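Local coordinates for tRNA nucleotidyl transferase-related protein (Thermotoga maritima, PDB 3H38) that adds the terminal CCA sequence to tRNA from CTP and ATP as a class II nucleotidyltransferase, this chain being the C-terminal portion of a longer protein, at residues L169-D174 against R198-A203; E325-R330 against E360-S365. All coordinates share one frame; numbering follows the deposited sequence.

Contact 1: L169-D174 against R198-A203; sequences LSFVDD and RLLKQA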
ATOM      1  N   LEU A 169       9.884  12.752  21.076  1.00 32.04           N
ATOM      2  CA  LEU A 169      10.354  13.304  19.815  1.00 23.85           C
ATOM      3  C   LEU A 169      10.085  12.305  18.711  1.00 20.07           C
ATOM      4  O   LEU A 169      10.654  12.383  17.614  1.00 21.13           O
ATOM      5  CB  LEU A 169      11.864  13.586  19.908  1.00 31.02           C
ATOM      6  CG  LEU A 169      12.258  14.981  20.392  1.00 39.86           C
ATOM      7  CD1 LEU A 169      11.105  15.700  21.104  1.00 38.36           C
ATOM      8  CD2 LEU A 169      13.490  14.918  21.277  1.00 28.96           C
ATOM      9  N   SER A 170       9.225  11.340  18.998  1.00 23.02           N
ATOM     10  CA  SER A 170       9.067  10.238  18.052  1.00 32.09           C
ATOM     11  C   SER A 170       8.539  10.683  16.678  1.00 39.35           C
ATOM     12  O   SER A 170       8.988  10.193  15.635  1.00 37.61           O
ATOM     13  CB  SER A 170       8.213   9.116  18.632  1.00 25.28           C
ATOM     14  OG  SER A 170       8.083   8.098  17.655  1.00 34.74           O
ATOM     15  N   PHE A 171       7.602  11.624  16.668  1.00 37.39           N
ATOM     16  CA  PHE A 171       7.063  12.081  15.394  1.00 32.06           C
ATOM     17  C   PHE A 171       8.004  13.021  14.679  1.00 29.32           C
ATOM     18  O   PHE A 171       8.107  12.979  13.457  1.00 27.12           O
ATOM     19  CB  PHE A 171       5.697  12.727  15.572  1.00 29.95           C
ATOM     20  CG  PHE A 171       4.634  11.743  15.961  1.00 25.91           C
ATOM     21  CD1 PHE A 171       4.341  10.671  15.123  1.00 23.59           C
ATOM     22  CD2 PHE A 171       3.959  11.862  17.175  1.00 22.44           C
ATOM     23  CE1 PHE A 171       3.392   9.720  15.471  1.00 25.08           C
ATOM     24  CE2 PHE A 171       2.980  10.918  17.533  1.00 28.03           C
ATOM     25  CZ  PHE A 171       2.700   9.850  16.675  1.00 27.63           C
ATOM     26  N   VAL A 172       8.693  13.841  15.466  1.00 25.16           N
ATOM     27  CA  VAL A 172       9.594  14.873  14.977  1.00 29.96           C
ATOM     28  C   VAL A 172      10.823  14.222  14.327  1.00 27.32           C
ATOM     29  O   VAL A 172      11.241  14.621  13.249  1.00 30.05           O
ATOM     30  CB  VAL A 172      10.049  15.739  16.153  1.00 36.37           C
ATOM     31  CG1 VAL A 172      11.179  16.621  15.739  1.00 41.26           C
ATOM     32  CG2 VAL A 172       8.883  16.552  16.702  1.00 29.29           C
ATOM     33  N   ASP A 173      11.390  13.238  15.028  1.00 15.72           N
ATOM     34  CA  ASP A 173      12.403  12.299  14.523  1.00 29.87           C
ATOM     35  C   ASP A 173      12.038  11.658  13.173  1.00 37.63           C
ATOM     36  O   ASP A 173      12.765  11.809  12.187  1.00 42.08           O
ATOM     37  CB  ASP A 173      12.630  11.163  15.551  1.00 18.15           C
ATOM     38  CG  ASP A 173      13.532  11.576  16.729  1.00 33.75           C
ATOM     39  OD1 ASP A 173      13.868  10.704  17.585  1.00 37.00           O
ATOM     40  OD2 ASP A 173      13.926  12.761  16.791  1.00 40.37           O
ATOM     41  N   ASP A 174      10.940  10.902  13.151  1.00 32.53           N
ATOM     42  CA  ASP A 174      10.459  10.264  11.921  1.00 25.27           C
ATOM     43  C   ASP A 174       8.951  10.491  11.716  1.00 32.74           C
ATOM     44  O   ASP A 174       8.115   9.741  12.233  1.00 38.23           O
ATOM     45  CB  ASP A 174      10.779   8.776  11.923  1.00 28.15           C
ATOM     46  CG  ASP A 174      10.448   8.127  10.608  1.00 34.69           C
ATOM     47  OD1 ASP A 174      10.707   6.918  10.437  1.00 45.71           O
ATOM     48  OD2 ASP A 174       9.940   8.848   9.738  1.00 34.34           O
ATOM     49  N   ARG A 198      -1.784  14.115  20.831  1.00 31.18           N
ATOM     50  CA  ARG A 198      -1.290  15.436  20.859  1.00 35.69           C
ATOM     51  C   ARG A 198       0.037  15.600  20.185  1.00 35.34           C
ATOM     52  O   ARG A 198       0.246  16.536  19.487  1.00 47.12           O
ATOM     53  CB  ARG A 198      -1.224  15.935  22.270  1.00 44.16           C
ATOM     54  CG  ARG A 198      -0.457  17.162  22.407  1.00 51.39           C
ATOM     55  CD  ARG A 198      -0.940  18.029  23.505  1.00 70.77           C
ATOM     56  NE  ARG A 198      -0.990  19.414  23.064  1.00 93.37           N
ATOM     57  CZ  ARG A 198      -1.297  20.448  23.835  1.00107.02           C
ATOM     58  NH1 ARG A 198      -1.321  21.669  23.327  1.00106.62           N
ATOM     59  NH2 ARG A 198      -1.575  20.263  25.115  1.00114.40           N
ATOM     60  N   LEU A 199       0.952  14.689  20.430  1.00 49.26           N
ATOM     61  CA  LEU A 199       2.259  14.724  19.773  1.00 42.59           C
ATOM     62  C   LEU A 199       2.137  14.682  18.239  1.00 38.15           C
ATOM     63  O   LEU A 199       2.837  15.395  17.515  1.00 36.32           O
ATOM     64  CB  LEU A 199       3.121  13.565  20.279  1.00 36.41           C
ATOM     65  CG  LEU A 199       4.123  13.782  21.429  1.00 37.20           C
ATOM     66  CD1 LEU A 199       3.979  15.135  22.099  1.00 30.18           C
ATOM     67  CD2 LEU A 199       4.063  12.656  22.465  1.00 26.12           C
ATOM     68  N   LEU A 200       1.234  13.837  17.764  1.00 36.11           N
ATOM     69  CA  LEU A 200       0.955  13.672  16.341  1.00 30.09           C
ATOM     70  C   LEU A 200       0.493  14.999  15.731  1.00 39.64           C
ATOM     71  O   LEU A 200       1.000  15.426  14.687  1.00 38.73           O
ATOM     72  CB  LEU A 200      -0.106  12.562  16.164  1.00 30.70           C
ATOM     73  CG  LEU A 200      -0.398  11.967  14.773  1.00 39.03           C
ATOM     74  CD1 LEU A 200      -0.673  10.469  14.792  1.00 34.51           C
ATOM     75  CD2 LEU A 200      -1.551  12.697  14.093  1.00 26.70           C
ATOM     76  N   LYS A 201      -0.448  15.657  16.408  1.00 41.98           N
ATOM     77  CA  LYS A 201      -1.042  16.903  15.925  1.00 41.18           C
ATOM     78  C   LYS A 201      -0.028  18.029  15.832  1.00 40.81           C
ATOM     79  O   LYS A 201      -0.068  18.845  14.897  1.00 39.57           O
ATOM     80  CB  LYS A 201      -2.172  17.361  16.850  1.00 42.99           C
ATOM     81  CG  LYS A 201      -3.401  16.472  16.867  1.00 52.09           C
ATOM     82  CD  LYS A 201      -4.600  17.246  17.412  1.00 47.57           C
ATOM     83  CE  LYS A 201      -5.776  16.345  17.767  1.00 45.61           C
ATOM     84  NZ  LYS A 201      -6.975  17.176  18.081  1.00 57.68           N
ATOM     85  N   GLN A 202       0.849  18.099  16.829  1.00 35.16           N
ATOM     86  CA  GLN A 202       1.892  19.133  16.857  1.00 43.96           C
ATOM     87  C   GLN A 202       2.758  18.992  15.621  1.00 35.55           C
ATOM     88  O   GLN A 202       2.944  19.948  14.859  1.00 35.98           O
ATOM     89  CB  GLN A 202       2.755  19.022  18.124  1.00 44.38           C
ATOM     90  CG  GLN A 202       2.008  19.326  19.415  1.00 55.63           C
ATOM     91  CD  GLN A 202       2.896  19.267  20.665  1.00 65.64           C
ATOM     92  OE1 GLN A 202       2.512  19.754  21.728  1.00 74.81           O
ATOM     93  NE2 GLN A 202       4.078  18.672  20.541  1.00 58.28           N
ATOM     94  N   ALA A 203       3.257  17.773  15.424  1.00 34.56           N
ATOM     95  CA  ALA A 203       4.136  17.444  14.304  1.00 31.64           C
ATOM     96  C   ALA A 203       3.463  17.798  12.988  1.00 26.37           C
ATOM     97  O   ALA A 203       4.073  18.391  12.117  1.00 27.92           O
ATOM     98  CB  ALA A 203       4.491  15.955  14.329  1.00 19.17           C
TER
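The 2.8 Å bond from D173 N to L169 O closes the short helical turn that presents F171 to L199, L200 and A203. The contact itself is apolar. F171 puts its ring against the backbone and side chains of L199 and L200. L200 CA lies over one face, 4.0 Å from the ring centroid and 29° off the normal, in a CH-pi contact. The CE2 corner of the ring comes within 3.4 Å of L200 N. L199 CB lies in the ring plane at the edge, 3.6 Å from F171 CD2. L200 adds its own side chain on the covered face, with CD1 3.9 Å from F171 CZ. At the base of the ring, F171 CB rests on A203 CB at 3.7 Å. A chi1 of -69° sets F171 CG beside the backbone N and carries the ring past A203 toward L199 and L200. Replacing F171 with an alanine would probably open a gap over L200 and leave the two helices joined by little more than the A203 methyl.

Three residues after F171, D174 binds CTP and ATP in other structures of this protein. Here its carboxylate is held by R216 and by the backbone N of T176. S170 OG bonds to R177, another nucleotide-binding residue. Helix 177-187 packs on the same residues: R177 and I178 touch F171, A181 touches L200, and I178 also reaches A203. The contact thus joins the short helix 170-173 to helix 194-205, in the probable RNA-binding region of the poly(A) polymerase family, with helix 177-187 as a common neighbour.

Contact 2: E325-R330 against E360-S365; sequences EMLSER and EGLFKS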
ATOM      1  N   GLU A 325     -24.356  13.164 -17.352  1.00 62.80           N
ATOM      2  CA  GLU A 325     -25.499  13.494 -18.179  1.00 69.29           C
ATOM      3  C   GLU A 325     -25.828  12.369 -19.144  1.00 63.97           C
ATOM      4  O   GLU A 325     -27.003  12.058 -19.336  1.00 57.26           O
ATOM      5  CB  GLU A 325     -25.262  14.792 -18.947  1.00 85.81           C
ATOM      6  CG  GLU A 325     -25.450  16.053 -18.121  1.00 97.88           C
ATOM      7  CD  GLU A 325     -25.688  17.267 -18.998  1.00115.71           C
ATOM      8  OE1 GLU A 325     -26.132  18.311 -18.472  1.00123.24           O
ATOM      9  OE2 GLU A 325     -25.441  17.169 -20.221  1.00119.70           O
ATOM     10  N   MET A 326     -24.795  11.770 -19.747  1.00 64.07           N
ATOM     11  CA  MET A 326     -24.984  10.675 -20.706  1.00 63.59           C
ATOM     12  C   MET A 326     -25.577   9.427 -20.043  1.00 60.10           C
ATOM     13  O   MET A 326     -26.293   8.654 -20.675  1.00 59.52           O
ATOM     14  CB  MET A 326     -23.668  10.264 -21.373  1.00 63.49           C
ATOM     15  CG  MET A 326     -23.003  11.245 -22.325  1.00 59.38           C
ATOM     16  SD  MET A 326     -21.387  10.500 -22.722  1.00 84.73           S
ATOM     17  CE  MET A 326     -20.497  11.860 -23.488  1.00 64.01           C
ATOM     18  N   LEU A 327     -25.251   9.208 -18.776  1.00 56.92           N
ATOM     19  CA  LEU A 327     -25.771   8.037 -18.076  1.00 62.48           C
ATOM     20  C   LEU A 327     -27.191   8.299 -17.568  1.00 69.64           C
ATOM     21  O   LEU A 327     -27.936   7.364 -17.252  1.00 73.34           O
ATOM     22  CB  LEU A 327     -24.843   7.633 -16.923  1.00 53.18           C
ATOM     23  CG  LEU A 327     -23.452   7.116 -17.303  1.00 52.22           C
ATOM     24  CD1 LEU A 327     -22.597   6.937 -16.055  1.00 55.83           C
ATOM     25  CD2 LEU A 327     -23.524   5.808 -18.107  1.00 45.63           C
ATOM     26  N   SER A 328     -27.553   9.577 -17.481  1.00 71.86           N
ATOM     27  CA  SER A 328     -28.903   9.954 -17.076  1.00 87.62           C
ATOM     28  C   SER A 328     -29.890   9.560 -18.164  1.00 83.49           C
ATOM     29  O   SER A 328     -30.968   9.047 -17.883  1.00 78.56           O
ATOM     30  CB  SER A 328     -29.003  11.459 -16.809  1.00 94.86           C
ATOM     31  OG  SER A 328     -28.421  11.799 -15.563  1.00 98.16           O
ATOM     32  N   GLU A 329     -29.487   9.783 -19.408  1.00 82.58           N
ATOM     33  CA  GLU A 329     -30.372   9.610 -20.543  1.00 88.16           C
ATOM     34  C   GLU A 329     -30.160   8.286 -21.248  1.00 92.02           C
ATOM     35  O   GLU A 329     -30.467   8.158 -22.431  1.00 98.77           O
ATOM     36  CB  GLU A 329     -30.139  10.743 -21.521  1.00 90.58           C
ATOM     37  CG  GLU A 329     -29.841  12.046 -20.829  1.00 96.61           C
ATOM     38  CD  GLU A 329     -29.054  12.973 -21.711  1.00109.30           C
ATOM     39  OE1 GLU A 329     -28.853  12.617 -22.894  1.00117.50           O
ATOM     40  OE2 GLU A 329     -28.632  14.045 -21.228  1.00111.35           O
ATOM     41  N   ARG A 330     -29.521   7.363 -20.592  1.00 90.77           N
ATOM     42  CA  ARG A 330     -29.466   6.047 -21.130  1.00 90.28           C
ATOM     43  C   ARG A 330     -28.996   6.130 -22.571  1.00 87.90           C
ATOM     44  O   ARG A 330     -29.391   5.353 -23.424  1.00 91.48           O
ATOM     45  CB  ARG A 330     -30.839   5.433 -20.993  1.00 91.63           C
ATOM     46  CG  ARG A 330     -31.244   5.176 -19.556  1.00 93.39           C
ATOM     47  CD  ARG A 330     -30.575   3.910 -19.084  1.00102.34           C
ATOM     48  NE  ARG A 330     -30.693   3.686 -17.652  1.00111.65           N
ATOM     49  CZ  ARG A 330     -31.141   2.565 -17.103  1.00113.43           C
ATOM     50  NH1 ARG A 330     -31.503   1.534 -17.868  1.00108.10           N
ATOM     51  NH2 ARG A 330     -31.211   2.466 -15.794  1.00113.31           N
ATOM     52  N   GLU A 360     -23.861   3.943 -12.150  1.00 55.70           N
ATOM     53  CA  GLU A 360     -22.744   3.007 -11.968  1.00 55.28           C
ATOM     54  C   GLU A 360     -23.053   1.690 -12.660  1.00 57.51           C
ATOM     55  O   GLU A 360     -22.281   1.232 -13.496  1.00 51.25           O
ATOM     56  CB  GLU A 360     -22.484   2.771 -10.482  1.00 55.13           C
ATOM     57  CG  GLU A 360     -21.597   1.585 -10.145  1.00 56.25           C
ATOM     58  CD  GLU A 360     -21.463   1.366  -8.628  1.00 63.93           C
ATOM     59  OE1 GLU A 360     -21.367   2.365  -7.875  1.00 66.96           O
ATOM     60  OE2 GLU A 360     -21.455   0.196  -8.182  1.00 60.05           O
ATOM     61  N   GLY A 361     -24.200   1.102 -12.324  1.00 65.46           N
ATOM     62  CA  GLY A 361     -24.665  -0.116 -12.969  1.00 65.78           C
ATOM     63  C   GLY A 361     -24.636  -0.087 -14.492  1.00 63.64           C
ATOM     64  O   GLY A 361     -24.164  -1.022 -15.132  1.00 60.45           O
ATOM     65  N   LEU A 362     -25.122   0.977 -15.103  1.00 67.48           N
ATOM     66  CA  LEU A 362     -25.091   1.075 -16.544  1.00 67.47           C
ATOM     67  C   LEU A 362     -23.711   1.251 -17.117  1.00 73.67           C
ATOM     68  O   LEU A 362     -23.234   0.415 -17.857  1.00 79.82           O
ATOM     69  CB  LEU A 362     -25.840   2.341 -16.933  1.00 68.28           C
ATOM     70  CG  LEU A 362     -26.627   2.552 -18.217  1.00 67.71           C
ATOM     71  CD1 LEU A 362     -26.532   3.965 -18.637  1.00 62.54           C
ATOM     72  CD2 LEU A 362     -26.256   1.636 -19.312  1.00 60.76           C
ATOM     73  N   PHE A 363     -23.032   2.297 -16.687  1.00 71.31           N
ATOM     74  CA  PHE A 363     -21.629   2.508 -17.014  1.00 65.48           C
ATOM     75  C   PHE A 363     -20.776   1.242 -16.834  1.00 61.62           C
ATOM     76  O   PHE A 363     -19.939   0.937 -17.680  1.00 53.39           O
ATOM     77  CB  PHE A 363     -21.093   3.677 -16.182  1.00 60.46           C
ATOM     78  CG  PHE A 363     -19.650   4.011 -16.442  1.00 64.93           C
ATOM     79  CD1 PHE A 363     -19.249   4.519 -17.668  1.00 60.63           C
ATOM     80  CD2 PHE A 363     -18.691   3.839 -15.444  1.00 62.26           C
ATOM     81  CE1 PHE A 363     -17.917   4.833 -17.891  1.00 54.75           C
ATOM     82  CE2 PHE A 363     -17.363   4.154 -15.670  1.00 50.00           C
ATOM     83  CZ  PHE A 363     -16.977   4.652 -16.891  1.00 48.55           C
ATOM     84  N   LYS A 364     -21.006   0.493 -15.756  1.00 59.08           N
ATOM     85  CA  LYS A 364     -20.244  -0.734 -15.515  1.00 56.50           C
ATOM     86  C   LYS A 364     -20.343  -1.704 -16.689  1.00 70.80           C
ATOM     87  O   LYS A 364     -19.375  -2.391 -17.027  1.00 73.21           O
ATOM     88  CB  LYS A 364     -20.729  -1.436 -14.249  1.00 48.93           C
ATOM     89  CG  LYS A 364     -20.088  -0.944 -12.987  1.00 56.72           C
ATOM     90  CD  LYS A 364     -20.643  -1.661 -11.776  1.00 59.05           C
ATOM     91  CE  LYS A 364     -19.742  -1.466 -10.563  1.00 63.19           C
ATOM     92  NZ  LYS A 364     -20.177  -2.375  -9.467  1.00 69.21           N
ATOM     93  N   SER A 365     -21.544  -1.919 -17.212  1.00 72.82           N
ATOM     94  CA  SER A 365     -21.689  -2.758 -18.385  1.00 79.52           C
ATOM     95  C   SER A 365     -21.235  -2.149 -19.675  1.00 80.89           C
ATOM     96  O   SER A 365     -20.564  -2.768 -20.451  1.00 85.61           O
ATOM     97  CB  SER A 365     -23.056  -3.397 -18.514  1.00 80.01           C
ATOM     98  OG  SER A 365     -22.930  -4.787 -18.261  1.00 83.34           O
TER
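L327 overlaps L362 and F363 with its two methyl groups. L327 CD2 meets L362 CD1 at 3.6 Å and also reaches F363 CB at 3.8 Å. The two leucine side chains run past each other in opposite directions. L327 CD1 lies 3.6 Å from F363 CB, where the phenylalanine leaves its backbone. The ring of F363 stands oblique to that methyl and leads away from 325-330. F363 CG lies anti to its backbone N (chi1 -179°), which turns the ring off and leaves CB as the main touching atom. L327 and F363 also have the nearest CA atoms across the two segments, 7.0 Å apart.

R330 also lies across L362. It follows E329, where the chain leaves the helix, and its own backbone has left-handed helical angles. The side chain bends at chi2 (-79°), which brings the guanidinium back so that one of its faces lies over L362 CG. Its CD is 4.1 Å from L362 CD1, a looser touch than those of L327. The polar end pairs with E358 in a salt bridge. R330 also touches a crystal neighbour, which may influence its pose.

One turn apart on the second helix, K364 NZ bonds to E360 OE2 at 3.1 Å, as part of a salt bridge. The lysine approaches on the anti side, 28° out of the carboxylate plane. E360 has a second charged partner: its other oxygen, OE1, forms a salt bridge with R265. K364 also makes a cation-pi contact with W269. Both link this helix to helix 254-274. L355 touches L327, E360 and F363, while V340 and L352, from helices 337-340 and 345-352, touch F363. The contact therefore joins the C-terminal end of helix 309-328 to helix 357-371 within the all-helical C-terminal part of the chain.

How the contacts relate
Contacts 1 and 2 lie in different parts of an elongated chain. Their centres are 47 Å apart, and their nearest atoms about 31 Å. Contact 1 comes first in the chain, and contact 2 wholly after it. Contact 1 lies beside the nucleotide-binding residues. It includes D174, and the F171 side chain is about 4 Å from that of R177 and about 7 Å from that of R180, at their nearest atoms. Both arginines bind CTP and ATP in other structures of the protein. Contact 2 lies far from these residues, in the helical region toward the C terminus. Both bring together two helical segments through mainly apolar side chains.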